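Side-chain contact in uncharacterized tRNA/rRNA methyltransferase HI0380 (Haemophilus influenzae, PDB 3ILK), which is of unknown function but probably methylates RNA, using S-adenosyl-L-methionine as methyl donor: residues Ala184-Tyr189 with Asn224-Met229. Numbering follows the deposited sequence.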
loop_
_atom_site.group_PDB
_atom_site.type_symbol
_atom_site.label_atom_id
_atom_site.label_comp_id
_atom_site.label_asym_id
_atom_site.label_seq_id
_atom_site.Cartn_x
_atom_site.Cartn_y
_atom_site.Cartn_z
ATOM N N ALA A 184 -7.708 34.677 14.127
ATOM C CA ALA A 184 -8.717 35.369 14.872
ATOM C C ALA A 184 -9.583 36.136 13.897
ATOM O O ALA A 184 -10.804 36.073 13.988
ATOM C CB ALA A 184 -8.055 36.346 15.925
ATOM N N TYR A 185 -8.962 36.830 12.946
ATOM C CA TYR A 185 -9.729 37.580 11.970
ATOM C C TYR A 185 -10.707 36.631 11.293
ATOM O O TYR A 185 -11.873 36.977 11.082
ATOM C CB TYR A 185 -8.825 38.212 10.912
ATOM C CG TYR A 185 -9.608 39.025 9.906
ATOM C CD1 TYR A 185 -9.650 40.412 10.026
ATOM C CD2 TYR A 185 -10.335 38.403 8.833
ATOM C CE1 TYR A 185 -10.354 41.186 9.159
ATOM C CE2 TYR A 185 -11.057 39.179 7.947
ATOM C CZ TYR A 185 -11.051 40.584 8.129
ATOM O OH TYR A 185 -11.709 41.448 7.298
ATOM N N PHE A 186 -10.218 35.435 10.971
ATOM C CA PHE A 186 -11.012 34.370 10.263
ATOM C C PHE A 186 -12.222 33.925 11.080
ATOM O O PHE A 186 -13.248 33.503 10.522
ATOM C CB PHE A 186 -10.130 33.131 10.032
ATOM C CG PHE A 186 -10.909 31.865 9.574
ATOM C CD1 PHE A 186 -11.646 31.887 8.431
ATOM C CD2 PHE A 186 -10.878 30.680 10.325
ATOM C CE1 PHE A 186 -12.343 30.738 7.997
ATOM C CE2 PHE A 186 -11.583 29.564 9.933
ATOM C CZ PHE A 186 -12.297 29.574 8.759
ATOM N N PHE A 187 -12.096 33.948 12.407
ATOM C CA PHE A 187 -13.203 33.500 13.253
ATOM C C PHE A 187 -14.274 34.577 13.286
ATOM O O PHE A 187 -15.426 34.279 13.030
ATOM C CB PHE A 187 -12.755 33.100 14.669
ATOM C CG PHE A 187 -11.839 31.907 14.712
ATOM C CD1 PHE A 187 -12.177 30.715 14.045
ATOM C CD2 PHE A 187 -10.666 31.955 15.457
ATOM C CE1 PHE A 187 -11.331 29.606 14.097
ATOM C CE2 PHE A 187 -9.813 30.865 15.517
ATOM C CZ PHE A 187 -10.134 29.694 14.831
ATOM N N ASP A 188 -13.898 35.832 13.553
ATOM C CA ASP A 188 -14.858 36.941 13.452
ATOM C C ASP A 188 -15.559 37.024 12.092
ATOM O O ASP A 188 -16.752 37.310 12.026
ATOM C CB ASP A 188 -14.182 38.265 13.823
ATOM C CG ASP A 188 -13.586 38.213 15.203
ATOM O OD1 ASP A 188 -13.055 39.241 15.734
ATOM O OD2 ASP A 188 -13.687 37.103 15.779
ATOM N N TYR A 189 -14.822 36.731 11.026
ATOM C CA TYR A 189 -15.352 36.732 9.671
ATOM C C TYR A 189 -16.385 35.593 9.464
ATOM O O TYR A 189 -17.473 35.848 8.971
ATOM C CB TYR A 189 -14.188 36.666 8.664
ATOM C CG TYR A 189 -14.513 36.935 7.180
ATOM C CD1 TYR A 189 -15.711 37.547 6.781
ATOM C CD2 TYR A 189 -13.567 36.635 6.191
ATOM C CE1 TYR A 189 -15.959 37.842 5.455
ATOM C CE2 TYR A 189 -13.815 36.887 4.826
ATOM C CZ TYR A 189 -15.012 37.496 4.469
ATOM O OH TYR A 189 -15.267 37.774 3.141
ATOM N N ASN A 224 -5.987 30.532 3.747
ATOM C CA ASN A 224 -6.283 31.249 2.511
ATOM C C ASN A 224 -7.519 30.745 1.778
ATOM O O ASN A 224 -8.401 31.532 1.404
ATOM C CB ASN A 224 -5.060 31.297 1.596
ATOM C CG ASN A 224 -4.027 32.278 2.109
ATOM O OD1 ASN A 224 -4.350 33.105 2.952
ATOM N ND2 ASN A 224 -2.798 32.192 1.623
ATOM N N ILE A 225 -7.596 29.423 1.604
ATOM C CA ILE A 225 -8.757 28.830 1.001
ATOM C C ILE A 225 -10.054 29.187 1.779
ATOM O O ILE A 225 -11.032 29.621 1.172
ATOM C CB ILE A 225 -8.570 27.281 0.856
ATOM C CG1 ILE A 225 -7.806 26.945 -0.427
ATOM C CG2 ILE A 225 -9.903 26.564 0.825
ATOM C CD1 ILE A 225 -6.301 27.106 -0.371
ATOM N N LEU A 226 -10.052 28.980 3.092
ATOM C CA LEU A 226 -11.238 29.176 3.938
ATOM C C LEU A 226 -11.738 30.613 4.023
ATOM O O LEU A 226 -12.958 30.841 4.102
ATOM C CB LEU A 226 -10.974 28.692 5.370
ATOM C CG LEU A 226 -10.782 27.199 5.635
ATOM C CD1 LEU A 226 -10.334 27.018 7.121
ATOM C CD2 LEU A 226 -12.009 26.342 5.261
ATOM N N ASN A 227 -10.790 31.559 4.060
ATOM C CA ASN A 227 -11.077 32.975 3.950
ATOM C C ASN A 227 -11.659 33.272 2.559
ATOM O O ASN A 227 -12.579 34.091 2.431
ATOM C CB ASN A 227 -9.815 33.838 4.223
ATOM C CG ASN A 227 -9.684 34.264 5.691
ATOM O OD1 ASN A 227 -10.666 34.286 6.426
ATOM N ND2 ASN A 227 -8.460 34.615 6.117
ATOM N N GLY A 228 -11.161 32.545 1.547
ATOM C CA GLY A 228 -11.617 32.687 0.166
ATOM C C GLY A 228 -13.046 32.203 -0.048
ATOM O O GLY A 228 -13.790 32.771 -0.863
HETATM N N MSE A 229 -13.417 31.142 0.663
HETATM C CA MSE A 229 -14.814 30.669 0.681
HETATM C C MSE A 229 -15.743 31.721 1.363
HETATM O O MSE A 229 -16.787 32.068 0.823
HETATM C CB MSE A 229 -14.924 29.287 1.334
HETATM C CG MSE A 229 -14.086 28.213 0.595
HETATM SE SE MSE A 229 -13.715 26.531 1.554
HETATM C CE MSE A 229 -15.247 25.489 0.898
#
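Phe186 and Tyr189 reach from helix 180-197 to Leu226 and Asn227 on helix 220-240, joining two helices of the all-helical C-terminal part of this SpoU-type chain, well away from the predicted cofactor site. The two segments run nearly parallel, 25° between their directions, with axes 10.6 Å apart, a spacing that leaves room for aromatic rings.

The apolar share belongs to Phe186 and Leu226. With CG anti to the backbone N (chi1 168°), the phenyl ring swings across the gap, and its CE1 comes to 3.6 Å from Leu226 CB while CZ lies 3.6 Å from Leu226 CD1. The far carbons of the ring, CE1 and CZ, thus follow the leucine from its CB to one methyl, with CB oblique to the ring plane. A flat, wide side chain suits a gap of this size, and Leu223 and Leu230 of helix 220-240 also touch it. Leu226 meets Tyr213 of its own chain and Tyr213 of the second subunit, so this small core continues into the dimer.

The polar share rests on Asn227, whose CA is 6.5 Å from Phe186 CA. No hydrogen bond spans the segments; instead OD1 sits near the planes of both rings, at their edges, where the slightly positive ring hydrogens should suit a carbonyl oxygen. The amide plane stands 73° from the phenyl ring. Tyrosine adds a polar end to such a ring: Tyr189 OH hydrogen-bonds to Ser231 and Glu234, about one and two turns beyond Asn227 on helix 220-240, and Ser231 OG in turn bonds Asn227 O. Nearer helix 180-197, both ring edges meet the asparagine: Asn227 OD1 lies 3.3 Å from Phe186 CD1 and 3.7 Å from Tyr189 CD2.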